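Local coordinates for oligopeptide ABC transporter, periplasmic oligopeptide-binding protein, putative (Thermotoga maritima MSB8, PDB 5IPW), which probably binds oligopeptides in the periplasm and passes them to an ABC transporter, at residues E206-K211 with V221-D226; P272-V277 with N603-V608; R353-D358 with D418-K423; M505-G510 with A576-I581. All blocks are in the same frame, centred on the assembly; numbering follows the deposited sequence.

Contact 1. Residues E206-K211 with V221-D226; sequences EEIEKK and VDLFND
L223 reaches from helix 220-227 to I208 of helix 205-209 and K211 just beyond in the sequence, and its two methyls make the whole contact. CG of L223 stands anti to its own backbone N (chi1 179°), which carries the branched end to the neighbouring segment. There L223 CD2 lies 4.2 Å from CG2 of I208 and 4.0 Å from CB of K211. A leucine suits this place because its forked tip can touch two neighbours at once, while I208 also rests on P200 and L223 on H217.

The same methyls lie against polar backbone: L223 CD2 is 3.8 Å from I208 O, and L223 CD1 is 4.0 Å from K211 O. I208 O, which a methyl cannot satisfy, accepts a hydrogen bond from K211 N.

Charged groups stay at the margin. The chain of K211 bends at chi2 and leads NZ away to Q197, leaving only its aliphatic root by the leucine. On the solvent side K210 NZ forms a salt bridge with E207 OE2, 3.1 Å long and on the syn side of the carboxylate.

Two short consecutive helices, joined by a loop, thus pack at the periphery of this solute-binding protein.

Contact 2. Residues P272-V277 with N603-V608; sequences PYIDYV and NNFRNV
Two side chains of N603-V608, F605 and N607, meet I274 and Y273, and the contact is buried at both points. The segment starts at N603, whose carbonyl oxygen is held by NE and NH2 of the R606 guanidinium, both on one oxygen, with NH2 at 3.0 Å and NE at 3.2 Å from N603 O. Both nitrogens come from the same face of the carbonyl plane.

F605 follows with a chi1 of -164°, which sets the ring beside its own carbonyl carbon and brings the ring end near I274. CD1 of I274 lies 3.8 Å from F605 CZ and equally far from CE2, the two side chains crossing at about a right angle. An aromatic ring and a long aliphatic branch suit this buried apolar spot, which I631 and W63 also line.

R606 turns elsewhere, adding a salt bridge to E54. N607 then adopts a left-handed backbone conformation, which asparagine tolerates well. Its ND2 lies 3.6 Å from CE2 of Y273, with amide and ring planes 41° apart. No hydrogen bond joins the pair: ND2 donates to Q628 O, OD1 accepts from the backbone N of E54 and K55, and the tyrosine OH pairs with D265 and G57.

Pieces distant in sequence thus come together beside the 605-606/630-631 strand pair, as in the type II periplasmic-binding fold, where both ends of the chain build one lobe.

Contact 3. Residues R353-D358 with D418-K423; sequences RKVFND and DEMGLK
D358 and M420 approach from opposite directions where the C-terminal part of helix 350-357 and the residue after it meet the end of helix 410-420, on the outer part of an alpha/beta lobe of the periplasmic-binding fold. F356 anchors the first helix to the lobe's mixed sheet through an edge-to-face stack on F441.

The D358 chi1 of -169° swings the carboxylate beside its carbonyl carbon, and its two oxygens are divided. D358 is the N-cap of helix 359-367, OD1 capping a backbone N, whereas OD2 points at the methionine. In M420 the bend at chi3 (50°) folds CE back beside OD2, which CG and SD already flank; M420 CG lies 3.3 Å and M420 CE 3.4 Å from D358 OD2. A flexible thioether suits a seam that is polar on one side and greasy on the other: the same CE also lies 4.2 Å from CG1 of V355, and M420 rests on F361. Putting a serine at M420 would probably open a gap beside V355 and F361, which a short polar side chain could not fill.

G421 follows the helix with a positive phi of 104°, where a CB would collide with the carbonyl O of M420. The turn there presents L422 to the first helix. V355 divides its two methyls, CG1 meeting the methionine and CG2 the leucine, 4.2 Å from L422 CD2.

Contact 4. Residues M505-G510 with A576-I581; sequences MVIFPG and AEATKI
F508 stretches from the loop 505-510 to touch A578 on helix 568-584. From its CB, the first torsion sets CG anti to the carbonyl carbon (chi1 -59°), and this lets the ring reach the helix although the side chain starts out across it. Midway, one face of the ring is covered by its neighbour I507, whose CG2 stands over the ring centre. At the tip, F508 CE1 lies 3.6 Å from A578 CB and CZ lies 3.8 Å from the same CB. The ring is flanked further by Y559, with the two ring planes at about 50°, and by I562, both of helix 550-564.

I507 is a second point of touch, its CG2 being 4.3 Å from A578 CB, so one methyl of the helix faces both loop residues. Alanine suits this position because its short side chain lets the ring come right up to the helix. I507 O also accepts a hydrogen bond from the imidazole NE2 of H582 on the same helix.

I507 also rests on M494 of strand 489-494. The contact thus belongs to the alpha/beta core of a periplasmic-binding lobe, where a loop following a sheet strand is packed against flanking helices.

Overall arrangement
Contacts 3 and 4 lie on the same side of the molecule's centre, their own centres 25 Å apart, and both flank one mixed sheet: contact 3 reaches strand 440-445 and contact 4 strand 489-494. Contact 2 lies across the centre, about 40 Å from contact 4 between centres, by the sheet containing strand 276-281. Contact 1 is the farthest from contact 3, at 68 Å between centres. Along the chain contact 1 closes first; the two halves of contact 2 then bracket contacts 3 and 4. The chain therefore leaves one lobe, builds the other, and returns, consistent with the two-lobed periplasmic-binding fold, which commonly closes round its ligand.

Contact 1. Residues E206-K211 with V221-D226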
loop_
_atom_site.group_PDB
_atom_site.type_symbol
_atom_site.label_atom_id
_atom_site.label_comp_id
_atom_site.label_asym_id
_atom_site.label_seq_id
_atom_site.Cartn_x
_atom_site.Cartn_y
_atom_site.Cartn_z
ATOM N N GLU A 206 -7.617 -41.347 -0.513
ATOM C CA GLU A 206 -8.159 -42.121 0.618
ATOM C C GLU A 206 -7.500 -41.750 1.941
ATOM O O GLU A 206 -8.149 -41.756 2.984
ATOM C CB GLU A 206 -8.077 -43.647 0.396
ATOM C CG GLU A 206 -6.797 -44.172 -0.236
ATOM C CD GLU A 206 -6.931 -44.388 -1.740
ATOM O OE1 GLU A 206 -6.286 -43.645 -2.516
ATOM O OE2 GLU A 206 -7.697 -45.295 -2.147
ATOM N N GLU A 207 -6.209 -41.438 1.899
ATOM C CA GLU A 207 -5.488 -41.035 3.101
ATOM C C GLU A 207 -5.896 -39.644 3.529
ATOM O O GLU A 207 -5.972 -39.363 4.726
ATOM C CB GLU A 207 -3.981 -41.098 2.872
ATOM C CG GLU A 207 -3.468 -42.513 2.688
ATOM C CD GLU A 207 -3.854 -43.416 3.848
ATOM O OE1 GLU A 207 -3.393 -43.160 4.987
ATOM O OE2 GLU A 207 -4.628 -44.374 3.621
ATOM N N ILE A 208 -6.161 -38.786 2.546
ATOM C CA ILE A 208 -6.636 -37.432 2.808
ATOM C C ILE A 208 -8.020 -37.441 3.456
ATOM O O ILE A 208 -8.261 -36.706 4.415
ATOM C CB ILE A 208 -6.656 -36.573 1.525
ATOM C CG1 ILE A 208 -5.221 -36.312 1.061
ATOM C CG2 ILE A 208 -7.374 -35.247 1.767
ATOM C CD1 ILE A 208 -5.110 -35.618 -0.277
ATOM N N GLU A 209 -8.917 -38.278 2.941
ATOM C CA GLU A 209 -10.278 -38.371 3.486
ATOM C C GLU A 209 -10.304 -38.832 4.939
ATOM O O GLU A 209 -11.192 -38.445 5.691
ATOM C CB GLU A 209 -11.170 -39.257 2.605
ATOM C CG GLU A 209 -11.752 -38.502 1.412
ATOM C CD GLU A 209 -12.246 -39.397 0.287
ATOM O OE1 GLU A 209 -12.634 -38.847 -0.767
ATOM O OE2 GLU A 209 -12.248 -40.638 0.443
ATOM N N LYS A 210 -9.315 -39.630 5.336
ATOM C CA LYS A 210 -9.218 -40.113 6.715
ATOM C C LYS A 210 -8.865 -39.015 7.721
ATOM O O LYS A 210 -9.063 -39.194 8.924
ATOM C CB LYS A 210 -8.204 -41.258 6.803
ATOM C CG LYS A 210 -8.646 -42.501 6.048
ATOM C CD LYS A 210 -7.481 -43.381 5.614
ATOM C CE LYS A 210 -7.268 -44.565 6.548
ATOM N NZ LYS A 210 -6.286 -45.532 5.977
ATOM N N LYS A 211 -8.340 -37.892 7.226
ATOM C CA LYS A 211 -7.973 -36.743 8.070
ATOM C C LYS A 211 -9.010 -35.625 8.059
ATOM O O LYS A 211 -8.958 -34.719 8.905
ATOM C CB LYS A 211 -6.617 -36.181 7.645
ATOM C CG LYS A 211 -5.446 -36.851 8.335
ATOM C CD LYS A 211 -4.252 -36.972 7.402
ATOM C CE LYS A 211 -3.031 -37.449 8.164
ATOM N NZ LYS A 211 -1.878 -37.666 7.254
ATOM N N VAL A 221 -10.280 -29.446 -0.207
ATOM C CA VAL A 221 -9.851 -28.052 -0.238
ATOM C C VAL A 221 -10.078 -27.393 1.130
ATOM O O VAL A 221 -9.257 -26.590 1.578
ATOM C CB VAL A 221 -10.584 -27.260 -1.349
ATOM C CG1 VAL A 221 -10.169 -25.799 -1.350
ATOM C CG2 VAL A 221 -10.299 -27.862 -2.718
ATOM N N ASP A 222 -11.175 -27.751 1.795
ATOM C CA ASP A 222 -11.506 -27.180 3.101
ATOM C C ASP A 222 -10.475 -27.587 4.139
ATOM O O ASP A 222 -10.079 -26.777 4.976
ATOM C CB ASP A 222 -12.890 -27.634 3.572
ATOM C CG ASP A 222 -14.014 -27.144 2.678
ATOM O OD1 ASP A 222 -13.823 -26.160 1.930
ATOM O OD2 ASP A 222 -15.101 -27.761 2.734
ATOM N N LEU A 223 -10.061 -28.849 4.083
ATOM C CA LEU A 223 -9.015 -29.359 4.961
ATOM C C LEU A 223 -7.690 -28.661 4.665
ATOM O O LEU A 223 -6.989 -28.254 5.589
ATOM C CB LEU A 223 -8.863 -30.876 4.809
ATOM C CG LEU A 223 -7.773 -31.560 5.648
ATOM C CD1 LEU A 223 -7.961 -31.320 7.140
ATOM C CD2 LEU A 223 -7.727 -33.055 5.356
ATOM N N PHE A 224 -7.359 -28.506 3.385
ATOM C CA PHE A 224 -6.097 -27.888 3.013
ATOM C C PHE A 224 -6.005 -26.448 3.491
ATOM O O PHE A 224 -5.005 -26.062 4.094
ATOM C CB PHE A 224 -5.868 -27.936 1.504
ATOM C CG PHE A 224 -4.489 -27.505 1.100
ATOM C CD1 PHE A 224 -4.210 -26.166 0.861
ATOM C CD2 PHE A 224 -3.465 -28.431 0.985
ATOM C CE1 PHE A 224 -2.936 -25.760 0.501
ATOM C CE2 PHE A 224 -2.189 -28.034 0.620
ATOM C CZ PHE A 224 -1.923 -26.695 0.381
ATOM N N ASN A 225 -7.040 -25.663 3.214
ATOM C CA ASN A 225 -7.066 -24.257 3.612
ATOM C C ASN A 225 -7.082 -24.066 5.128
ATOM O O ASN A 225 -6.555 -23.073 5.624
ATOM C CB ASN A 225 -8.256 -23.533 2.981
ATOM C CG ASN A 225 -8.177 -23.478 1.461
ATOM O OD1 ASN A 225 -7.094 -23.411 0.871
ATOM N ND2 ASN A 225 -9.333 -23.503 0.815
ATOM N N ASP A 226 -7.677 -25.007 5.856
ATOM C CA ASP A 226 -7.647 -24.979 7.327
ATOM C C ASP A 226 -6.254 -25.246 7.847
ATOM O O ASP A 226 -5.825 -24.655 8.842
ATOM C CB ASP A 226 -8.592 -26.021 7.942
ATOM C CG ASP A 226 -9.936 -25.439 8.329
ATOM O OD1 ASP A 226 -10.432 -24.531 7.621
ATOM O OD2 ASP A 226 -10.498 -25.902 9.348
#

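Contact 2. Residues P272-V277 with N603-V608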
loop_
_atom_site.group_PDB
_atom_site.type_symbol
_atom_site.label_atom_id
_atom_site.label_comp_id
_atom_site.label_asym_id
_atom_site.label_seq_id
_atom_site.Cartn_x
_atom_site.Cartn_y
_atom_site.Cartn_z
ATOM N N PRO A 272 12.941 -12.075 16.550
ATOM C CA PRO A 272 12.589 -10.735 17.049
ATOM C C PRO A 272 13.155 -10.460 18.425
ATOM O O PRO A 272 13.629 -11.363 19.077
ATOM C CB PRO A 272 11.057 -10.767 17.109
ATOM C CG PRO A 272 10.713 -12.207 17.237
ATOM C CD PRO A 272 11.763 -12.956 16.464
ATOM N N TYR A 273 13.114 -9.213 18.862
ATOM C CA TYR A 273 13.496 -8.894 20.226
ATOM C C TYR A 273 12.410 -9.358 21.195
ATOM O O TYR A 273 12.689 -9.917 22.251
ATOM C CB TYR A 273 13.649 -7.397 20.378
ATOM C CG TYR A 273 14.845 -6.784 19.680
ATOM C CD1 TYR A 273 16.135 -7.170 20.001
ATOM C CD2 TYR A 273 14.680 -5.777 18.747
ATOM C CE1 TYR A 273 17.229 -6.581 19.389
ATOM C CE2 TYR A 273 15.760 -5.182 18.140
ATOM C CZ TYR A 273 17.029 -5.598 18.457
ATOM O OH TYR A 273 18.091 -4.983 17.859
ATOM N N ILE A 274 11.166 -9.134 20.792
ATOM C CA ILE A 274 10.002 -9.392 21.625
ATOM C C ILE A 274 9.646 -10.886 21.637
ATOM O O ILE A 274 9.595 -11.529 20.589
ATOM C CB ILE A 274 8.824 -8.526 21.135
ATOM C CG1 ILE A 274 9.206 -7.047 21.275
ATOM C CG2 ILE A 274 7.556 -8.839 21.921
ATOM C CD1 ILE A 274 8.287 -6.103 20.545
ATOM N N ASP A 275 9.412 -11.425 22.833
ATOM C CA ASP A 275 9.156 -12.855 23.013
ATOM C C ASP A 275 7.737 -13.245 22.596
ATOM O O ASP A 275 7.528 -14.273 21.934
ATOM C CB ASP A 275 9.374 -13.253 24.475
ATOM C CG ASP A 275 10.844 -13.346 24.865
ATOM O OD1 ASP A 275 11.715 -13.484 23.975
ATOM O OD2 ASP A 275 11.131 -13.318 26.085
ATOM N N TYR A 276 6.768 -12.437 23.007
ATOM C CA TYR A 276 5.363 -12.713 22.748
ATOM C C TYR A 276 4.628 -11.453 22.345
ATOM O O TYR A 276 4.953 -10.364 22.821
ATOM C CB TYR A 276 4.688 -13.255 24.004
ATOM C CG TYR A 276 5.237 -14.564 24.485
ATOM C CD1 TYR A 276 4.734 -15.763 24.008
ATOM C CD2 TYR A 276 6.233 -14.602 25.430
ATOM C CE1 TYR A 276 5.230 -16.973 24.455
ATOM C CE2 TYR A 276 6.739 -15.800 25.889
ATOM C CZ TYR A 276 6.237 -16.985 25.394
ATOM O OH TYR A 276 6.754 -18.181 25.843
ATOM N N VAL A 277 3.640 -11.602 21.473
ATOM C CA VAL A 277 2.724 -10.512 21.188
ATOM C C VAL A 277 1.315 -11.047 21.379
ATOM O O VAL A 277 0.943 -12.063 20.793
ATOM C CB VAL A 277 2.953 -9.849 19.801
ATOM C CG1 VAL A 277 3.631 -10.790 18.829
ATOM C CG2 VAL A 277 1.658 -9.301 19.213
ATOM N N ASN A 603 6.273 4.682 25.947
ATOM C CA ASN A 603 7.587 5.302 26.034
ATOM C C ASN A 603 8.736 4.309 26.149
ATOM O O ASN A 603 9.872 4.654 25.826
ATOM C CB ASN A 603 7.636 6.273 27.216
ATOM C CG ASN A 603 6.738 7.467 27.014
ATOM O OD1 ASN A 603 6.456 7.857 25.884
ATOM N ND2 ASN A 603 6.272 8.048 28.107
ATOM N N ASN A 604 8.444 3.094 26.613
ATOM C CA ASN A 604 9.465 2.055 26.732
ATOM C C ASN A 604 9.407 1.042 25.581
ATOM O O ASN A 604 10.055 -0.009 25.630
ATOM C CB ASN A 604 9.354 1.347 28.084
ATOM C CG ASN A 604 8.127 0.456 28.192
ATOM O OD1 ASN A 604 7.079 0.726 27.590
ATOM N ND2 ASN A 604 8.254 -0.620 28.973
ATOM N N PHE A 605 8.621 1.377 24.559
ATOM C CA PHE A 605 8.477 0.559 23.372
ATOM C C PHE A 605 9.210 1.260 22.233
ATOM O O PHE A 605 8.808 2.342 21.793
ATOM C CB PHE A 605 7.003 0.363 23.029
ATOM C CG PHE A 605 6.762 -0.759 22.067
ATOM C CD1 PHE A 605 6.867 -0.552 20.705
ATOM C CD2 PHE A 605 6.457 -2.031 22.532
ATOM C CE1 PHE A 605 6.656 -1.591 19.817
ATOM C CE2 PHE A 605 6.236 -3.072 21.655
ATOM C CZ PHE A 605 6.335 -2.852 20.292
ATOM N N ARG A 606 10.276 0.631 21.752
ATOM C CA ARG A 606 11.291 1.326 20.980
ATOM C C ARG A 606 11.496 0.760 19.591
ATOM O O ARG A 606 10.876 -0.238 19.227
ATOM C CB ARG A 606 12.596 1.306 21.773
ATOM C CG ARG A 606 12.572 2.252 22.959
ATOM C CD ARG A 606 12.612 3.687 22.467
ATOM N NE ARG A 606 11.632 4.530 23.126
ATOM C CZ ARG A 606 11.389 5.801 22.807
ATOM N NH1 ARG A 606 12.047 6.399 21.821
ATOM N NH2 ARG A 606 10.473 6.484 23.488
ATOM N N ASN A 607 12.364 1.424 18.820
ATOM C CA ASN A 607 12.647 1.089 17.415
ATOM C C ASN A 607 11.423 1.271 16.519
ATOM O O ASN A 607 11.310 0.632 15.470
ATOM C CB ASN A 607 13.234 -0.336 17.268
ATOM C CG ASN A 607 14.740 -0.397 17.536
ATOM O OD1 ASN A 607 15.431 0.610 17.582
ATOM N ND2 ASN A 607 15.245 -1.600 17.703
ATOM N N VAL A 608 10.516 2.156 16.932
ATOM C CA VAL A 608 9.346 2.507 16.129
ATOM C C VAL A 608 9.639 3.842 15.452
ATOM O O VAL A 608 9.962 4.808 16.135
ATOM C CB VAL A 608 8.069 2.655 16.985
ATOM C CG1 VAL A 608 6.854 2.854 16.100
ATOM C CG2 VAL A 608 7.854 1.426 17.866
#

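Contact 3. Residues R353-D358 with D418-K423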
loop_
_atom_site.group_PDB
_atom_site.type_symbol
_atom_site.label_atom_id
_atom_site.label_comp_id
_atom_site.label_asym_id
_atom_site.label_seq_id
_atom_site.Cartn_x
_atom_site.Cartn_y
_atom_site.Cartn_z
ATOM N N ARG A 353 -17.078 22.146 -22.715
ATOM C CA ARG A 353 -15.907 21.334 -23.014
ATOM C C ARG A 353 -14.702 22.228 -23.286
ATOM O O ARG A 353 -13.641 22.015 -22.712
ATOM C CB ARG A 353 -16.146 20.413 -24.211
ATOM C CG ARG A 353 -15.025 19.405 -24.419
ATOM C CD ARG A 353 -15.109 18.745 -25.777
ATOM N NE ARG A 353 -16.389 18.068 -25.937
ATOM C CZ ARG A 353 -17.068 17.957 -27.078
ATOM N NH1 ARG A 353 -16.609 18.482 -28.213
ATOM N NH2 ARG A 353 -18.228 17.310 -27.083
ATOM N N LYS A 354 -14.883 23.219 -24.162
ATOM C CA LYS A 354 -13.818 24.159 -24.545
ATOM C C LYS A 354 -13.222 24.893 -23.347
ATOM O O LYS A 354 -12.005 24.903 -23.162
ATOM C CB LYS A 354 -14.338 25.183 -25.562
ATOM C CG LYS A 354 -14.284 24.716 -27.012
ATOM C CD LYS A 354 -12.952 25.044 -27.685
ATOM C CE LYS A 354 -12.966 26.400 -28.385
ATOM N NZ LYS A 354 -13.111 27.545 -27.444
ATOM N N VAL A 355 -14.087 25.502 -22.540
ATOM C CA VAL A 355 -13.669 26.160 -21.301
ATOM C C VAL A 355 -12.911 25.195 -20.381
ATOM O O VAL A 355 -11.869 25.552 -19.822
ATOM C CB VAL A 355 -14.884 26.739 -20.549
ATOM C CG1 VAL A 355 -14.528 27.131 -19.116
ATOM C CG2 VAL A 355 -15.453 27.933 -21.309
ATOM N N PHE A 356 -13.438 23.978 -20.240
ATOM C CA PHE A 356 -12.874 22.949 -19.342
ATOM C C PHE A 356 -11.484 22.440 -19.763
ATOM O O PHE A 356 -10.632 22.191 -18.913
ATOM C CB PHE A 356 -13.848 21.758 -19.223
ATOM C CG PHE A 356 -15.048 22.005 -18.326
ATOM C CD1 PHE A 356 -15.297 23.245 -17.745
ATOM C CD2 PHE A 356 -15.953 20.984 -18.096
ATOM C CE1 PHE A 356 -16.407 23.442 -16.939
ATOM C CE2 PHE A 356 -17.063 21.178 -17.293
ATOM C CZ PHE A 356 -17.289 22.408 -16.714
ATOM N N ASN A 357 -11.250 22.287 -21.059
ATOM C CA ASN A 357 -9.949 21.825 -21.550
ATOM C C ASN A 357 -8.884 22.915 -21.637
ATOM O O ASN A 357 -7.734 22.637 -21.978
ATOM C CB ASN A 357 -10.098 21.162 -22.911
ATOM C CG ASN A 357 -10.704 19.781 -22.812
ATOM O OD1 ASN A 357 -9.986 18.785 -22.747
ATOM N ND2 ASN A 357 -12.030 19.714 -22.786
ATOM N N ASP A 358 -9.273 24.152 -21.349
ATOM C CA ASP A 358 -8.330 25.251 -21.283
ATOM C C ASP A 358 -7.602 25.162 -19.951
ATOM O O ASP A 358 -8.190 25.407 -18.900
ATOM C CB ASP A 358 -9.057 26.592 -21.416
ATOM C CG ASP A 358 -8.108 27.771 -21.620
ATOM O OD1 ASP A 358 -6.869 27.595 -21.534
ATOM O OD2 ASP A 358 -8.615 28.885 -21.866
ATOM N N ASP A 418 -10.029 36.434 -17.073
ATOM C CA ASP A 418 -10.054 37.597 -17.965
ATOM C C ASP A 418 -9.204 37.339 -19.206
ATOM O O ASP A 418 -9.594 37.712 -20.310
ATOM C CB ASP A 418 -9.573 38.865 -17.249
ATOM C CG ASP A 418 -10.413 39.211 -16.024
ATOM O OD1 ASP A 418 -11.579 38.764 -15.940
ATOM O OD2 ASP A 418 -9.904 39.931 -15.139
ATOM N N GLU A 419 -8.057 36.686 -19.031
ATOM C CA GLU A 419 -7.214 36.310 -20.171
ATOM C C GLU A 419 -7.949 35.420 -21.177
ATOM O O GLU A 419 -7.694 35.508 -22.377
ATOM C CB GLU A 419 -5.923 35.606 -19.716
ATOM C CG GLU A 419 -4.712 36.522 -19.544
ATOM C CD GLU A 419 -4.466 36.961 -18.107
ATOM O OE1 GLU A 419 -4.028 38.113 -17.898
ATOM O OE2 GLU A 419 -4.685 36.156 -17.184
ATOM N N MET A 420 -8.843 34.560 -20.688
ATOM C CA MET A 420 -9.592 33.633 -21.551
ATOM C C MET A 420 -10.680 34.323 -22.376
ATOM O O MET A 420 -11.010 33.875 -23.474
ATOM C CB MET A 420 -10.212 32.507 -20.717
ATOM C CG MET A 420 -9.200 31.595 -20.035
ATOM S SD MET A 420 -9.941 30.413 -18.881
ATOM C CE MET A 420 -11.252 29.708 -19.880
ATOM N N GLY A 421 -11.222 35.416 -21.848
ATOM C CA GLY A 421 -12.311 36.125 -22.499
ATOM C C GLY A 421 -13.639 35.869 -21.826
ATOM O O GLY A 421 -14.682 36.229 -22.356
ATOM N N LEU A 422 -13.607 35.249 -20.653
ATOM C CA LEU A 422 -14.820 35.043 -19.879
ATOM C C LEU A 422 -15.192 36.357 -19.208
ATOM O O LEU A 422 -14.720 36.673 -18.120
ATOM C CB LEU A 422 -14.626 33.920 -18.855
ATOM C CG LEU A 422 -14.159 32.575 -19.436
ATOM C CD1 LEU A 422 -13.995 31.552 -18.323
ATOM C CD2 LEU A 422 -15.098 32.053 -20.517
ATOM N N LYS A 423 -16.041 37.118 -19.883
ATOM C CA LYS A 423 -16.410 38.460 -19.448
ATOM C C LYS A 423 -17.381 38.403 -18.277
ATOM O O LYS A 423 -18.278 37.565 -18.257
ATOM C CB LYS A 423 -17.063 39.215 -20.608
ATOM C CG LYS A 423 -16.198 39.319 -21.863
ATOM C CD LYS A 423 -17.031 39.405 -23.137
ATOM C CE LYS A 423 -17.736 40.749 -23.265
ATOM N NZ LYS A 423 -18.518 40.845 -24.528
#

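Contact 4. Residues M505-G510 with A576-I581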
loop_
_atom_site.group_PDB
_atom_site.type_symbol
_atom_site.label_atom_id
_atom_site.label_comp_id
_atom_site.label_asym_id
_atom_site.label_seq_id
_atom_site.Cartn_x
_atom_site.Cartn_y
_atom_site.Cartn_z
ATOM N N MET A 505 -4.123 3.459 -12.115
ATOM C CA MET A 505 -5.169 4.045 -12.946
ATOM C C MET A 505 -5.254 5.567 -12.823
ATOM O O MET A 505 -5.576 6.239 -13.794
ATOM C CB MET A 505 -6.528 3.405 -12.661
ATOM C CG MET A 505 -7.185 3.830 -11.359
ATOM S SD MET A 505 -8.680 2.876 -11.029
ATOM C CE MET A 505 -9.766 4.187 -10.461
ATOM N N VAL A 506 -4.961 6.109 -11.646
ATOM C CA VAL A 506 -5.130 7.543 -11.409
ATOM C C VAL A 506 -4.053 8.382 -12.101
ATOM O O VAL A 506 -4.321 9.500 -12.534
ATOM C CB VAL A 506 -5.170 7.868 -9.901
ATOM C CG1 VAL A 506 -5.085 9.369 -9.657
ATOM C CG2 VAL A 506 -6.445 7.319 -9.286
ATOM N N ILE A 507 -2.842 7.850 -12.201
ATOM C CA ILE A 507 -1.766 8.571 -12.857
ATOM C C ILE A 507 -1.787 8.275 -14.350
ATOM O O ILE A 507 -1.639 9.185 -15.166
ATOM C CB ILE A 507 -0.394 8.227 -12.237
ATOM C CG1 ILE A 507 -0.118 9.097 -11.011
ATOM C CG2 ILE A 507 0.740 8.489 -13.215
ATOM C CD1 ILE A 507 -1.250 9.179 -10.009
ATOM N N PHE A 508 -1.979 7.007 -14.702
ATOM C CA PHE A 508 -1.850 6.561 -16.083
ATOM C C PHE A 508 -3.175 6.118 -16.695
ATOM O O PHE A 508 -3.757 5.123 -16.262
ATOM C CB PHE A 508 -0.851 5.415 -16.152
ATOM C CG PHE A 508 0.508 5.789 -15.655
ATOM C CD1 PHE A 508 1.303 6.655 -16.384
ATOM C CD2 PHE A 508 0.988 5.296 -14.452
ATOM C CE1 PHE A 508 2.558 7.016 -15.935
ATOM C CE2 PHE A 508 2.246 5.653 -13.994
ATOM C CZ PHE A 508 3.031 6.515 -14.739
ATOM N N PRO A 509 -3.656 6.854 -17.710
ATOM C CA PRO A 509 -4.820 6.403 -18.452
ATOM C C PRO A 509 -4.606 5.036 -19.076
ATOM O O PRO A 509 -3.531 4.770 -19.602
ATOM C CB PRO A 509 -4.979 7.473 -19.531
ATOM C CG PRO A 509 -4.432 8.703 -18.904
ATOM C CD PRO A 509 -3.285 8.234 -18.065
ATOM N N GLY A 510 -5.619 4.178 -18.990
ATOM C CA GLY A 510 -5.581 2.851 -19.603
ATOM C C GLY A 510 -4.551 1.895 -19.021
ATOM O O GLY A 510 -4.142 0.940 -19.686
ATOM N N ALA A 576 9.021 10.616 -13.160
ATOM C CA ALA A 576 9.291 12.053 -13.180
ATOM C C ALA A 576 8.539 12.728 -14.325
ATOM O O ALA A 576 7.885 13.747 -14.124
ATOM C CB ALA A 576 10.787 12.310 -13.307
ATOM N N GLU A 577 8.620 12.134 -15.512
ATOM C CA GLU A 577 7.954 12.671 -16.706
ATOM C C GLU A 577 6.433 12.690 -16.548
ATOM O O GLU A 577 5.768 13.663 -16.912
ATOM C CB GLU A 577 8.295 11.838 -17.939
ATOM C CG GLU A 577 9.769 11.526 -18.109
ATOM C CD GLU A 577 10.135 11.276 -19.551
ATOM O OE1 GLU A 577 9.914 12.183 -20.377
ATOM O OE2 GLU A 577 10.645 10.178 -19.859
ATOM N N ALA A 578 5.892 11.598 -16.016
ATOM C CA ALA A 578 4.464 11.482 -15.774
ATOM C C ALA A 578 3.973 12.591 -14.857
ATOM O O ALA A 578 2.970 13.245 -15.136
ATOM C CB ALA A 578 4.155 10.127 -15.159
ATOM N N THR A 579 4.692 12.798 -13.762
ATOM C CA THR A 579 4.327 13.820 -12.791
ATOM C C THR A 579 4.560 15.225 -13.350
ATOM O O THR A 579 3.935 16.180 -12.902
ATOM C CB THR A 579 5.110 13.648 -11.478
ATOM O OG1 THR A 579 6.519 13.654 -11.750
ATOM C CG2 THR A 579 4.729 12.348 -10.803
ATOM N N LYS A 580 5.478 15.340 -14.310
ATOM C CA LYS A 580 5.686 16.591 -15.038
ATOM C C LYS A 580 4.417 16.891 -15.813
ATOM O O LYS A 580 3.808 17.940 -15.647
ATOM C CB LYS A 580 6.892 16.483 -15.996
ATOM C CG LYS A 580 7.189 17.740 -16.811
ATOM C CD LYS A 580 8.133 17.465 -17.974
ATOM C CE LYS A 580 8.133 18.625 -18.959
ATOM N NZ LYS A 580 9.072 18.426 -20.100
ATOM N N ILE A 581 4.010 15.940 -16.643
ATOM C CA ILE A 581 2.788 16.071 -17.427
ATOM C C ILE A 581 1.598 16.486 -16.546
ATOM O O ILE A 581 0.952 17.498 -16.805
ATOM C CB ILE A 581 2.499 14.768 -18.198
ATOM C CG1 ILE A 581 3.457 14.668 -19.395
ATOM C CG2 ILE A 581 1.044 14.723 -18.639
ATOM C CD1 ILE A 581 3.433 13.347 -20.142
#